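Local structure of 6-carboxyhexanoate--coa ligase (Bacillus subtilis, 5FLG) at residues A[7-15]-A[40-51]; A[147-157]-A[172-182]. The protein is a ligase of the 6-carboxyhexanoate--CoA ligase family, an alpha/beta enzyme whose assembly holds two copies of the chain. One frame throughout, in Å; residues are numbered along the deposited sequence.

Contact 1 (A[7-15]-A[40-51]); sequences TFYSVRMRA and MKHTVNALLEKG. With ANP (phosphoaminophosphonic acid-adenylate ester), chain D.
Met13 reaches from strand 8-15 to the backbone of helix 40-51, and its long side chain can be followed atom by atom. CB lies against Leu47, 4.0 Å from Leu47 CB and about as far from its CD2. CG stands anti to the backbone N (chi1 177°), and bends at the next two torsions fold the thioether over the last turn of the helix. There Met13 CE settles 3.5 Å from Leu47 O, close to Gly51 N and against the aliphatic CG and CD of Lys50. An unbranched, flexible methionine suits this bent path, and Gly51 has no side chain where a CB would point at the strand and come near Met13 SD.

Val11, one strand repeat earlier, divides its two methyls. CG1 packs 3.6 Å from Leu47 CD1, while CG2 sits 3.7 Å from Met40 SD; between them Val11 CB faces the methyl of Thr43, whose hydroxyl is hydrogen-bonded to Glu39 O, just ahead of the helix. The helix thus lies along one face of a three-stranded antiparallel sheet, running nearly parallel to its central strand, with axes 8.8 Å apart and 16° between their directions. Phe66 of the neighbouring strand 61-68 touches both Val11 and Met40, so the helix also covers that flanking strand. At the far end Met40, bent twice, brings CE to Tyr9 CB at 3.9 Å, the two side chains crossing nearly at right angles.

Lys50 leaves the apolar layer. Extended until its last torsion, it carries NZ to the bound phosphoaminophosphonic acid-adenylate ester, donating to O3G at 3.0 Å and more weakly to O1G. Around the outer side of the helix the second subunit packs, where Glu49 forms a salt bridge with Lys41 of that subunit.

Contact 2 (A[147-157]-A[172-182]); sequences VSRMDWPDANF and IKEALALASKV. With ANP (phosphoaminophosphonic acid-adenylate ester), chain D; PML (pimelic acid), chain C.
Lys173 lays its aliphatic chain over one face of the Phe157 ring: CB stands 3.5 Å from the ring centroid and only 6° off the normal, a CH-pi contact, and CG follows above the CG side of the ring. At the edge of Phe157, in its plane, lies CE2 of Trp152. One face of the Trp152 indole in turn receives Phe157 CD1, offset toward the rim, while Leu176 comes in at the edge, its CD2 3.7 Å from Trp152 CZ3. A bond from NE1 to a lone pair of Asn156 OD1, 2.9 Å long, adds to the hold on the indole's rotation. Lysine suits its position because its methylenes pack on the rings while its NZ, after a bend at chi3 (56°), makes a long salt bridge of 3.6 Å with Asp154 OD1.

Helix 170-184 is here covered by a connection that passes through the short strand 150-151, on the outside of a small parallel sheet in this chain, into helix 154-164, with Pro153 at the N-cap position. From that strand Met150 reaches across to Leu178, CE lying 3.8 Å from Leu178 CB.

Farther along, Lys181 runs out extended past Val147 CG1, and its NZ meets Ser148 O at 2.8 Å, nearly along the C=O axis; Gln248 O and Leu245 O also accept from this buried ammonium. Val147 holds the adenine edge of the phosphoaminophosphonic acid-adenylate ester with its backbone, N donating to ligand N1 and O accepting from N6, each at 2.8 Å, while Leu178 CD1 approaches ligand C6. On another side of the helix, Ala175 and Ile172 border pimelic acid.

How the contacts relate
Both contacts are buried, but contact 2 lies nearer the middle of the chain, its centre about 9 Å from the chain's centre against about 17 Å for contact 1, whose helix also meets the second subunit. They share no helix or strand. Contact 1 joins a helix to a sheet almost entirely through aliphatic groups and thioethers; contact 2 joins a helix to an irregular connection and adds aromatic rings, a salt bridge and a buried lysine. The two meet where Lys50 NZ and Glu174 OE1 form a salt bridge of 3.2 Å, and where Arg12 packs on Ser148. Both reach the same phosphoaminophosphonic acid-adenylate ester, contact 1 at its terminal phosphate, contact 2 at its adenine.

Contact 1 (A[7-15]-A[40-51])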
loop_
_atom_site.group_PDB
_atom_site.type_symbol
_atom_site.label_atom_id
_atom_site.label_comp_id
_atom_site.label_asym_id
_atom_site.label_seq_id
_atom_site.Cartn_x
_atom_site.Cartn_y
_atom_site.Cartn_z
ATOM N N THR A 7 -18.072 -0.719 -11.768
ATOM C CA THR A 7 -16.770 -1.266 -11.402
ATOM C C THR A 7 -16.447 -1.029 -9.937
ATOM O O THR A 7 -16.528 0.109 -9.443
ATOM C CB THR A 7 -15.671 -0.690 -12.295
ATOM O OG1 THR A 7 -15.955 -1.034 -13.655
ATOM C CG2 THR A 7 -14.305 -1.261 -11.925
ATOM N N PHE A 8 -16.066 -2.102 -9.251
ATOM C CA PHE A 8 -15.692 -2.026 -7.854
ATOM C C PHE A 8 -14.200 -2.257 -7.602
ATOM O O PHE A 8 -13.475 -2.799 -8.452
ATOM C CB PHE A 8 -16.526 -2.981 -7.017
ATOM C CG PHE A 8 -17.906 -2.471 -6.708
ATOM C CD1 PHE A 8 -18.936 -2.608 -7.619
ATOM C CD2 PHE A 8 -18.174 -1.863 -5.482
ATOM C CE1 PHE A 8 -20.194 -2.068 -7.353
ATOM C CE2 PHE A 8 -19.420 -1.320 -5.210
ATOM C CZ PHE A 8 -20.421 -1.376 -6.167
ATOM N N TYR A 9 -13.732 -1.682 -6.486
ATOM C CA TYR A 9 -12.321 -1.691 -6.128
ATOM C C TYR A 9 -12.145 -2.217 -4.730
ATOM O O TYR A 9 -12.896 -1.858 -3.831
ATOM C CB TYR A 9 -11.726 -0.278 -6.232
ATOM C CG TYR A 9 -11.691 0.246 -7.636
ATOM C CD1 TYR A 9 -12.835 0.727 -8.230
ATOM C CD2 TYR A 9 -10.538 0.181 -8.395
ATOM C CE1 TYR A 9 -12.846 1.163 -9.533
ATOM C CE2 TYR A 9 -10.519 0.651 -9.697
ATOM C CZ TYR A 9 -11.683 1.105 -10.265
ATOM O OH TYR A 9 -11.722 1.508 -11.567
ATOM N N SER A 10 -11.212 -3.166 -4.580
ATOM C CA SER A 10 -10.793 -3.651 -3.284
ATOM C C SER A 10 -9.782 -2.675 -2.676
ATOM O O SER A 10 -8.771 -2.370 -3.297
ATOM C CB SER A 10 -10.116 -5.033 -3.430
ATOM O OG SER A 10 -9.643 -5.485 -2.170
ATOM N N VAL A 11 -10.028 -2.215 -1.468
ATOM C CA VAL A 11 -9.088 -1.288 -0.804
ATOM C C VAL A 11 -8.723 -1.887 0.523
ATOM O O VAL A 11 -9.608 -2.171 1.344
ATOM C CB VAL A 11 -9.680 0.122 -0.566
ATOM C CG1 VAL A 11 -8.575 1.079 -0.147
ATOM C CG2 VAL A 11 -10.339 0.670 -1.817
ATOM N N ARG A 12 -7.431 -2.170 0.698
ATOM C CA ARG A 12 -6.952 -2.878 1.868
ATOM C C ARG A 12 -5.862 -2.097 2.574
ATOM O O ARG A 12 -5.119 -1.332 1.941
ATOM C CB ARG A 12 -6.377 -4.253 1.471
ATOM C CG ARG A 12 -7.447 -5.235 1.027
ATOM C CD ARG A 12 -6.831 -6.591 0.685
ATOM N NE ARG A 12 -5.993 -6.504 -0.506
ATOM C CZ ARG A 12 -5.092 -7.417 -0.859
ATOM N NH1 ARG A 12 -4.754 -8.379 -0.014
ATOM N NH2 ARG A 12 -4.501 -7.343 -2.036
ATOM N N MET A 13 -5.766 -2.330 3.878
ATOM C CA MET A 13 -4.824 -1.638 4.720
ATOM C C MET A 13 -4.322 -2.616 5.763
ATOM O O MET A 13 -5.099 -3.306 6.391
ATOM C CB MET A 13 -5.482 -0.434 5.433
ATOM C CG MET A 13 -4.562 0.307 6.415
ATOM S SD MET A 13 -4.578 -0.311 8.129
ATOM C CE MET A 13 -6.242 0.042 8.635
ATOM N N ARG A 14 -3.056 -2.479 6.112
ATOM C CA ARG A 14 -2.596 -3.036 7.335
ATOM C C ARG A 14 -1.535 -2.154 7.971
ATOM O O ARG A 14 -0.825 -1.396 7.292
ATOM C CB ARG A 14 -2.040 -4.429 7.056
ATOM C CG ARG A 14 -0.898 -4.410 6.085
ATOM C CD ARG A 14 -0.659 -5.829 5.593
ATOM N NE ARG A 14 0.593 -5.981 4.864
ATOM C CZ ARG A 14 0.723 -6.721 3.766
ATOM N NH1 ARG A 14 -0.336 -7.315 3.211
ATOM N NH2 ARG A 14 1.913 -6.827 3.191
ATOM N N ALA A 15 -1.404 -2.299 9.279
ATOM C CA ALA A 15 -0.519 -1.434 10.023
ATOM C C ALA A 15 0.090 -2.216 11.162
ATOM O O ALA A 15 -0.572 -3.051 11.781
ATOM C CB ALA A 15 -1.272 -0.208 10.557
ATOM N N MET A 40 -13.077 6.604 -3.406
ATOM C CA MET A 40 -11.710 6.220 -3.095
ATOM C C MET A 40 -11.083 7.182 -2.065
ATOM O O MET A 40 -10.397 6.754 -1.115
ATOM C CB MET A 40 -10.891 6.200 -4.368
ATOM C CG MET A 40 -9.514 5.572 -4.207
ATOM S SD MET A 40 -9.530 3.909 -3.503
ATOM C CE MET A 40 -10.000 2.985 -4.980
ATOM N N LYS A 41 -11.304 8.477 -2.238
ATOM C CA LYS A 41 -10.605 9.431 -1.375
ATOM C C LYS A 41 -11.063 9.285 0.052
ATOM O O LYS A 41 -10.257 9.203 0.970
ATOM C CB LYS A 41 -10.829 10.864 -1.840
ATOM C CG LYS A 41 -10.195 11.889 -0.907
ATOM C CD LYS A 41 -10.058 13.268 -1.539
ATOM C CE LYS A 41 -10.965 14.278 -0.845
ATOM N NZ LYS A 41 -10.564 14.470 0.573
ATOM N N HIS A 42 -12.368 9.186 0.236
ATOM C CA HIS A 42 -12.939 8.988 1.557
ATOM C C HIS A 42 -12.502 7.676 2.169
ATOM O O HIS A 42 -12.364 7.570 3.370
ATOM C CB HIS A 42 -14.467 9.047 1.462
ATOM C CG HIS A 42 -15.178 8.653 2.724
ATOM N ND1 HIS A 42 -15.443 9.549 3.744
ATOM C CD2 HIS A 42 -15.724 7.473 3.111
ATOM C CE1 HIS A 42 -16.033 8.911 4.741
ATOM N NE2 HIS A 42 -16.218 7.652 4.382
ATOM N N THR A 43 -12.375 6.632 1.353
ATOM C CA THR A 43 -12.144 5.296 1.882
ATOM C C THR A 43 -10.688 5.131 2.279
ATOM O O THR A 43 -10.391 4.655 3.343
ATOM C CB THR A 43 -12.450 4.253 0.816
ATOM O OG1 THR A 43 -13.841 4.298 0.508
ATOM C CG2 THR A 43 -12.091 2.857 1.289
ATOM N N VAL A 44 -9.788 5.620 1.449
ATOM C CA VAL A 44 -8.391 5.625 1.792
ATOM C C VAL A 44 -8.164 6.429 3.072
ATOM O O VAL A 44 -7.414 5.997 3.953
ATOM C CB VAL A 44 -7.549 6.173 0.634
ATOM C CG1 VAL A 44 -6.120 6.406 1.071
ATOM C CG2 VAL A 44 -7.586 5.202 -0.543
ATOM N N ASN A 45 -8.836 7.572 3.208
ATOM C CA ASN A 45 -8.740 8.319 4.465
ATOM C C ASN A 45 -9.359 7.607 5.673
ATOM O O ASN A 45 -8.832 7.681 6.782
ATOM C CB ASN A 45 -9.355 9.699 4.287
ATOM C CG ASN A 45 -8.375 10.672 3.686
ATOM O OD1 ASN A 45 -7.422 11.046 4.346
ATOM N ND2 ASN A 45 -8.483 10.928 2.395
ATOM N N ALA A 46 -10.460 6.883 5.479
ATOM C CA ALA A 46 -11.051 6.173 6.594
ATOM C C ALA A 46 -10.099 5.081 7.069
ATOM O O ALA A 46 -9.934 4.870 8.276
ATOM C CB ALA A 46 -12.426 5.583 6.258
ATOM N N LEU A 47 -9.464 4.395 6.134
ATOM C CA LEU A 47 -8.495 3.352 6.505
ATOM C C LEU A 47 -7.255 3.969 7.156
ATOM O O LEU A 47 -6.716 3.425 8.105
ATOM C CB LEU A 47 -8.115 2.515 5.298
ATOM C CG LEU A 47 -9.240 1.588 4.795
ATOM C CD1 LEU A 47 -8.919 1.006 3.432
ATOM C CD2 LEU A 47 -9.496 0.483 5.794
ATOM N N LEU A 48 -6.734 5.038 6.577
ATOM C CA LEU A 48 -5.579 5.700 7.185
ATOM C C LEU A 48 -5.890 6.000 8.637
ATOM O O LEU A 48 -5.139 5.611 9.532
ATOM C CB LEU A 48 -5.219 6.975 6.433
ATOM C CG LEU A 48 -4.042 7.784 6.982
ATOM C CD1 LEU A 48 -2.775 6.957 7.002
ATOM C CD2 LEU A 48 -3.847 9.038 6.146
ATOM N N GLU A 49 -7.025 6.640 8.877
ATOM C CA GLU A 49 -7.370 7.133 10.208
ATOM C C GLU A 49 -7.608 5.978 11.184
ATOM O O GLU A 49 -7.270 6.031 12.369
ATOM C CB GLU A 49 -8.620 8.020 10.110
ATOM C CG GLU A 49 -9.285 8.343 11.436
ATOM C CD GLU A 49 -8.381 9.116 12.400
ATOM O OE1 GLU A 49 -7.143 9.128 12.208
ATOM O OE2 GLU A 49 -8.908 9.660 13.400
ATOM N N LYS A 50 -8.190 4.907 10.675
ATOM C CA LYS A 50 -8.416 3.727 11.476
ATOM C C LYS A 50 -7.103 3.156 11.960
ATOM O O LYS A 50 -6.945 2.816 13.130
ATOM C CB LYS A 50 -9.173 2.732 10.604
ATOM C CG LYS A 50 -9.214 1.323 11.085
ATOM C CD LYS A 50 -10.032 0.553 10.049
ATOM C CE LYS A 50 -10.047 -0.936 10.327
ATOM N NZ LYS A 50 -11.070 -1.165 11.370
ATOM N N GLY A 51 -6.115 3.150 11.100
ATOM C CA GLY A 51 -4.802 2.674 11.488
ATOM C C GLY A 51 -4.044 3.623 12.430
ATOM O O GLY A 51 -3.328 3.160 13.323
HETATM P PG ANP D . -9.033 -3.316 13.609
HETATM O O1G ANP D . -8.369 -2.040 13.173
HETATM O O2G ANP D . -9.144 -3.422 15.106
HETATM O O3G ANP D . -10.330 -3.639 12.942
HETATM P PB ANP D . -8.430 -6.108 12.790
HETATM O O1B ANP D . -9.557 -6.029 11.823
HETATM O O2B ANP D . -7.156 -6.817 12.517
HETATM N N3B ANP D . -7.896 -4.499 13.127
HETATM P PA ANP D . -10.509 -6.791 14.660
HETATM O O1A ANP D . -10.678 -6.501 16.079
HETATM O O2A ANP D . -11.393 -6.203 13.597
HETATM O O3A ANP D . -8.968 -6.640 14.222
HETATM O "O5'" ANP D . -10.635 -8.435 14.572
HETATM C "C5'" ANP D . -10.227 -9.238 15.643
HETATM C "C4'" ANP D . -9.399 -10.411 15.111
HETATM O "O4'" ANP D . -10.173 -11.116 14.133
HETATM C "C3'" ANP D . -8.128 -9.947 14.417
HETATM O "O3'" ANP D . -7.024 -9.913 15.313
HETATM C "C2'" ANP D . -7.903 -11.020 13.392
HETATM O "O2'" ANP D . -7.308 -12.148 14.036
HETATM C "C1'" ANP D . -9.315 -11.370 13.013
HETATM N N9 ANP D . -9.686 -10.600 11.821
HETATM C C8 ANP D . -9.996 -9.258 11.736
HETATM N N7 ANP D . -10.367 -8.946 10.472
HETATM C C5 ANP D . -10.252 -10.093 9.734
HETATM C C6 ANP D . -10.434 -10.494 8.329
HETATM N N6 ANP D . -10.798 -9.621 7.386
HETATM N N1 ANP D . -10.231 -11.786 7.989
HETATM C C2 ANP D . -9.832 -12.686 8.895
HETATM N N3 ANP D . -9.704 -12.437 10.209
HETATM C C4 ANP D . -9.792 -11.154 10.635
#

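Contact 2 (A[147-157]-A[172-182])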
loop_
_atom_site.group_PDB
_atom_site.type_symbol
_atom_site.label_atom_id
_atom_site.label_comp_id
_atom_site.label_asym_id
_atom_site.label_seq_id
_atom_site.Cartn_x
_atom_site.Cartn_y
_atom_site.Cartn_z
ATOM N N VAL A 147 -9.930 -12.522 5.276
ATOM C CA VAL A 147 -11.108 -12.361 4.455
ATOM C C VAL A 147 -11.138 -10.950 3.887
ATOM O O VAL A 147 -10.874 -9.973 4.594
ATOM C CB VAL A 147 -12.369 -12.614 5.290
ATOM C CG1 VAL A 147 -13.613 -12.469 4.430
ATOM C CG2 VAL A 147 -12.298 -14.014 5.911
ATOM N N SER A 148 -11.346 -10.865 2.587
ATOM C CA SER A 148 -11.237 -9.621 1.907
ATOM C C SER A 148 -12.415 -9.430 0.930
ATOM O O SER A 148 -13.176 -10.363 0.672
ATOM C CB SER A 148 -9.906 -9.609 1.187
ATOM O OG SER A 148 -9.631 -8.343 0.653
ATOM N N ARG A 149 -12.538 -8.226 0.374
ATOM C CA ARG A 149 -13.462 -7.944 -0.720
ATOM C C ARG A 149 -14.884 -8.116 -0.284
ATOM O O ARG A 149 -15.703 -8.717 -1.003
ATOM C CB ARG A 149 -13.189 -8.855 -1.898
ATOM C CG ARG A 149 -11.873 -8.530 -2.553
ATOM C CD ARG A 149 -11.603 -9.475 -3.690
ATOM N NE ARG A 149 -10.377 -9.088 -4.378
ATOM C CZ ARG A 149 -10.140 -9.355 -5.651
ATOM N NH1 ARG A 149 -11.005 -10.100 -6.351
ATOM N NH2 ARG A 149 -9.035 -8.892 -6.211
ATOM N N MET A 150 -15.165 -7.663 0.933
ATOM C CA MET A 150 -16.539 -7.552 1.390
ATOM C C MET A 150 -16.753 -6.161 1.972
ATOM O O MET A 150 -15.802 -5.530 2.432
ATOM C CB MET A 150 -16.867 -8.604 2.414
ATOM C CG MET A 150 -16.214 -8.403 3.783
ATOM S SD MET A 150 -14.486 -8.881 3.790
ATOM C CE MET A 150 -14.118 -8.922 5.531
ATOM N N ASP A 151 -17.985 -5.677 1.938
ATOM C CA ASP A 151 -18.298 -4.334 2.493
ATOM C C ASP A 151 -19.801 -4.183 2.541
ATOM O O ASP A 151 -20.540 -5.069 2.066
ATOM C CB ASP A 151 -17.721 -3.266 1.580
ATOM C CG ASP A 151 -17.395 -1.933 2.314
ATOM O OD1 ASP A 151 -17.955 -1.672 3.395
ATOM O OD2 ASP A 151 -16.506 -1.211 1.823
ATOM N N TRP A 152 -20.252 -3.062 3.110
ATOM C CA TRP A 152 -21.641 -2.832 3.399
ATOM C C TRP A 152 -21.824 -1.322 3.307
ATOM O O TRP A 152 -21.362 -0.623 4.177
ATOM C CB TRP A 152 -21.923 -3.276 4.828
ATOM C CG TRP A 152 -23.362 -3.358 5.161
ATOM C CD1 TRP A 152 -24.376 -2.702 4.539
ATOM C CD2 TRP A 152 -23.932 -3.964 6.313
ATOM N NE1 TRP A 152 -25.550 -2.935 5.181
ATOM C CE2 TRP A 152 -25.303 -3.704 6.284
ATOM C CE3 TRP A 152 -23.411 -4.668 7.388
ATOM C CZ2 TRP A 152 -26.187 -4.297 7.172
ATOM C CZ3 TRP A 152 -24.259 -5.135 8.333
ATOM C CH2 TRP A 152 -25.640 -4.955 8.232
ATOM N N PRO A 153 -22.361 -0.835 2.189
ATOM C CA PRO A 153 -22.642 0.589 2.024
ATOM C C PRO A 153 -23.281 1.218 3.256
ATOM O O PRO A 153 -24.330 0.745 3.779
ATOM C CB PRO A 153 -23.581 0.628 0.819
ATOM C CG PRO A 153 -23.221 -0.622 0.028
ATOM C CD PRO A 153 -22.867 -1.652 1.057
ATOM N N ASP A 154 -22.591 2.229 3.781
ATOM C CA ASP A 154 -23.012 2.826 5.022
ATOM C C ASP A 154 -24.512 3.123 5.138
ATOM O O ASP A 154 -25.113 2.980 6.198
ATOM C CB ASP A 154 -22.224 4.114 5.258
ATOM C CG ASP A 154 -22.236 4.504 6.695
ATOM O OD1 ASP A 154 -21.732 3.682 7.510
ATOM O OD2 ASP A 154 -22.988 5.450 7.037
ATOM N N ALA A 155 -25.088 3.666 4.099
ATOM C CA ALA A 155 -26.468 4.166 4.194
ATOM C C ALA A 155 -27.428 3.014 4.479
ATOM O O ALA A 155 -28.306 3.082 5.356
ATOM C CB ALA A 155 -26.837 4.876 2.893
ATOM N N ASN A 156 -27.136 1.871 3.868
ATOM C CA ASN A 156 -27.974 0.690 4.082
ATOM C C ASN A 156 -27.690 0.110 5.465
ATOM O O ASN A 156 -28.595 -0.154 6.231
ATOM C CB ASN A 156 -27.720 -0.294 2.942
ATOM C CG ASN A 156 -28.496 -1.596 3.100
ATOM O OD1 ASN A 156 -28.083 -2.437 3.864
ATOM N ND2 ASN A 156 -29.736 -1.586 2.672
ATOM N N PHE A 157 -26.439 0.136 5.889
ATOM C CA PHE A 157 -26.120 -0.278 7.252
ATOM C C PHE A 157 -26.796 0.554 8.329
ATOM O O PHE A 157 -27.340 0.012 9.300
ATOM C CB PHE A 157 -24.610 -0.237 7.499
ATOM C CG PHE A 157 -24.236 -0.467 8.935
ATOM C CD1 PHE A 157 -24.333 -1.732 9.494
ATOM C CD2 PHE A 157 -23.719 0.571 9.722
ATOM C CE1 PHE A 157 -24.119 -1.924 10.855
ATOM C CE2 PHE A 157 -23.431 0.369 11.059
ATOM C CZ PHE A 157 -23.599 -0.896 11.620
ATOM N N ILE A 172 -19.328 -3.033 14.131
ATOM C CA ILE A 172 -20.410 -4.012 13.934
ATOM C C ILE A 172 -20.666 -4.186 12.447
ATOM O O ILE A 172 -20.743 -5.322 11.930
ATOM C CB ILE A 172 -21.700 -3.610 14.650
ATOM C CG1 ILE A 172 -21.500 -3.641 16.158
ATOM C CG2 ILE A 172 -22.855 -4.505 14.232
ATOM C CD1 ILE A 172 -22.549 -2.851 16.925
ATOM N N LYS A 173 -20.618 -3.075 11.729
ATOM C CA LYS A 173 -20.715 -3.138 10.269
ATOM C C LYS A 173 -19.646 -4.043 9.642
ATOM O O LYS A 173 -19.948 -4.910 8.825
ATOM C CB LYS A 173 -20.600 -1.773 9.665
ATOM C CG LYS A 173 -20.927 -1.783 8.191
ATOM C CD LYS A 173 -20.811 -0.385 7.604
ATOM C CE LYS A 173 -19.432 0.187 7.857
ATOM N NZ LYS A 173 -19.170 1.269 6.918
ATOM N N GLU A 174 -18.411 -3.876 10.092
ATOM C CA GLU A 174 -17.312 -4.663 9.594
ATOM C C GLU A 174 -17.434 -6.126 9.984
ATOM O O GLU A 174 -17.340 -6.990 9.138
ATOM C CB GLU A 174 -15.968 -4.071 10.043
ATOM C CG GLU A 174 -15.615 -2.772 9.313
ATOM C CD GLU A 174 -14.620 -1.853 10.067
ATOM O OE1 GLU A 174 -14.067 -2.221 11.133
ATOM O OE2 GLU A 174 -14.382 -0.738 9.580
ATOM N N ALA A 175 -17.766 -6.392 11.240
ATOM C CA ALA A 175 -17.812 -7.735 11.713
ATOM C C ALA A 175 -18.954 -8.481 11.048
ATOM O O ALA A 175 -18.824 -9.666 10.715
ATOM C CB ALA A 175 -17.989 -7.747 13.207
ATOM N N LEU A 176 -20.119 -7.840 10.986
ATOM C CA LEU A 176 -21.291 -8.499 10.421
ATOM C C LEU A 176 -21.115 -8.719 8.913
ATOM O O LEU A 176 -21.583 -9.734 8.354
ATOM C CB LEU A 176 -22.574 -7.745 10.774
ATOM C CG LEU A 176 -23.924 -8.369 10.385
ATOM C CD1 LEU A 176 -24.051 -9.853 10.769
ATOM C CD2 LEU A 176 -25.043 -7.564 11.012
ATOM N N ALA A 177 -20.438 -7.797 8.235
ATOM C CA ALA A 177 -20.154 -8.019 6.820
ATOM C C ALA A 177 -19.266 -9.239 6.637
ATOM O O ALA A 177 -19.516 -10.085 5.732
ATOM C CB ALA A 177 -19.507 -6.823 6.188
ATOM N N LEU A 178 -18.201 -9.300 7.448
ATOM C CA LEU A 178 -17.307 -10.450 7.425
ATOM C C LEU A 178 -18.038 -11.750 7.717
ATOM O O LEU A 178 -17.882 -12.736 7.000
ATOM C CB LEU A 178 -16.160 -10.251 8.422
ATOM C CG LEU A 178 -15.044 -11.293 8.352
ATOM C CD1 LEU A 178 -13.745 -10.731 8.921
ATOM C CD2 LEU A 178 -15.459 -12.550 9.106
ATOM N N ALA A 179 -18.750 -11.767 8.844
ATOM C CA ALA A 179 -19.409 -12.938 9.282
ATOM C C ALA A 179 -20.428 -13.418 8.276
ATOM O O ALA A 179 -20.587 -14.616 8.117
ATOM C CB ALA A 179 -20.045 -12.772 10.631
ATOM N N SER A 180 -21.155 -12.494 7.656
ATOM C CA SER A 180 -22.098 -12.879 6.623
ATOM C C SER A 180 -21.431 -13.501 5.389
ATOM O O SER A 180 -21.898 -14.510 4.839
ATOM C CB SER A 180 -22.950 -11.675 6.231
ATOM O OG SER A 180 -23.667 -11.233 7.351
ATOM N N LYS A 181 -20.357 -12.891 4.922
ATOM C CA LYS A 181 -19.625 -13.498 3.829
ATOM C C LYS A 181 -19.120 -14.885 4.209
ATOM O O LYS A 181 -19.303 -15.847 3.459
ATOM C CB LYS A 181 -18.434 -12.656 3.404
ATOM C CG LYS A 181 -17.472 -13.451 2.545
ATOM C CD LYS A 181 -16.537 -12.588 1.726
ATOM C CE LYS A 181 -15.433 -13.449 1.162
ATOM N NZ LYS A 181 -14.549 -12.724 0.224
ATOM N N VAL A 182 -18.530 -14.992 5.399
ATOM C CA VAL A 182 -17.921 -16.225 5.815
ATOM C C VAL A 182 -18.985 -17.312 5.977
ATOM O O VAL A 182 -18.794 -18.441 5.547
ATOM C CB VAL A 182 -17.117 -16.028 7.100
ATOM C CG1 VAL A 182 -16.686 -17.362 7.681
ATOM C CG2 VAL A 182 -15.887 -15.177 6.813
HETATM P PG ANP D . -9.033 -3.316 13.609
HETATM O O1G ANP D . -8.369 -2.040 13.173
HETATM O O2G ANP D . -9.144 -3.422 15.106
HETATM O O3G ANP D . -10.330 -3.639 12.942
HETATM P PB ANP D . -8.430 -6.108 12.790
HETATM O O1B ANP D . -9.557 -6.029 11.823
HETATM O O2B ANP D . -7.156 -6.817 12.517
HETATM N N3B ANP D . -7.896 -4.499 13.127
HETATM P PA ANP D . -10.509 -6.791 14.660
HETATM O O1A ANP D . -10.678 -6.501 16.079
HETATM O O2A ANP D . -11.393 -6.203 13.597
HETATM O O3A ANP D . -8.968 -6.640 14.222
HETATM O "O5'" ANP D . -10.635 -8.435 14.572
HETATM C "C5'" ANP D . -10.227 -9.238 15.643
HETATM C "C4'" ANP D . -9.399 -10.411 15.111
HETATM O "O4'" ANP D . -10.173 -11.116 14.133
HETATM C "C3'" ANP D . -8.128 -9.947 14.417
HETATM O "O3'" ANP D . -7.024 -9.913 15.313
HETATM C "C2'" ANP D . -7.903 -11.020 13.392
HETATM O "O2'" ANP D . -7.308 -12.148 14.036
HETATM C "C1'" ANP D . -9.315 -11.370 13.013
HETATM N N9 ANP D . -9.686 -10.600 11.821
HETATM C C8 ANP D . -9.996 -9.258 11.736
HETATM N N7 ANP D . -10.367 -8.946 10.472
HETATM C C5 ANP D . -10.252 -10.093 9.734
HETATM C C6 ANP D . -10.434 -10.494 8.329
HETATM N N6 ANP D . -10.798 -9.621 7.386
HETATM N N1 ANP D . -10.231 -11.786 7.989
HETATM C C2 ANP D . -9.832 -12.686 8.895
HETATM N N3 ANP D . -9.704 -12.437 10.209
HETATM C C4 ANP D . -9.792 -11.154 10.635
HETATM C C1 PML C . -19.997 -6.718 17.575
HETATM O O11 PML C . -21.040 -7.285 17.110
HETATM O O12 PML C . -20.098 -5.700 18.346
HETATM C C2 PML C . -18.690 -7.532 17.516
HETATM C C3 PML C . -17.484 -6.876 16.862
HETATM C C4 PML C . -16.138 -7.325 17.460
HETATM C C5 PML C . -15.111 -7.790 16.444
HETATM C C6 PML C . -13.728 -7.167 16.608
HETATM C C7 PML C . -13.762 -5.642 16.484
HETATM O O71 PML C . -14.194 -5.128 15.425
HETATM O O72 PML C . -13.249 -4.943 17.393
#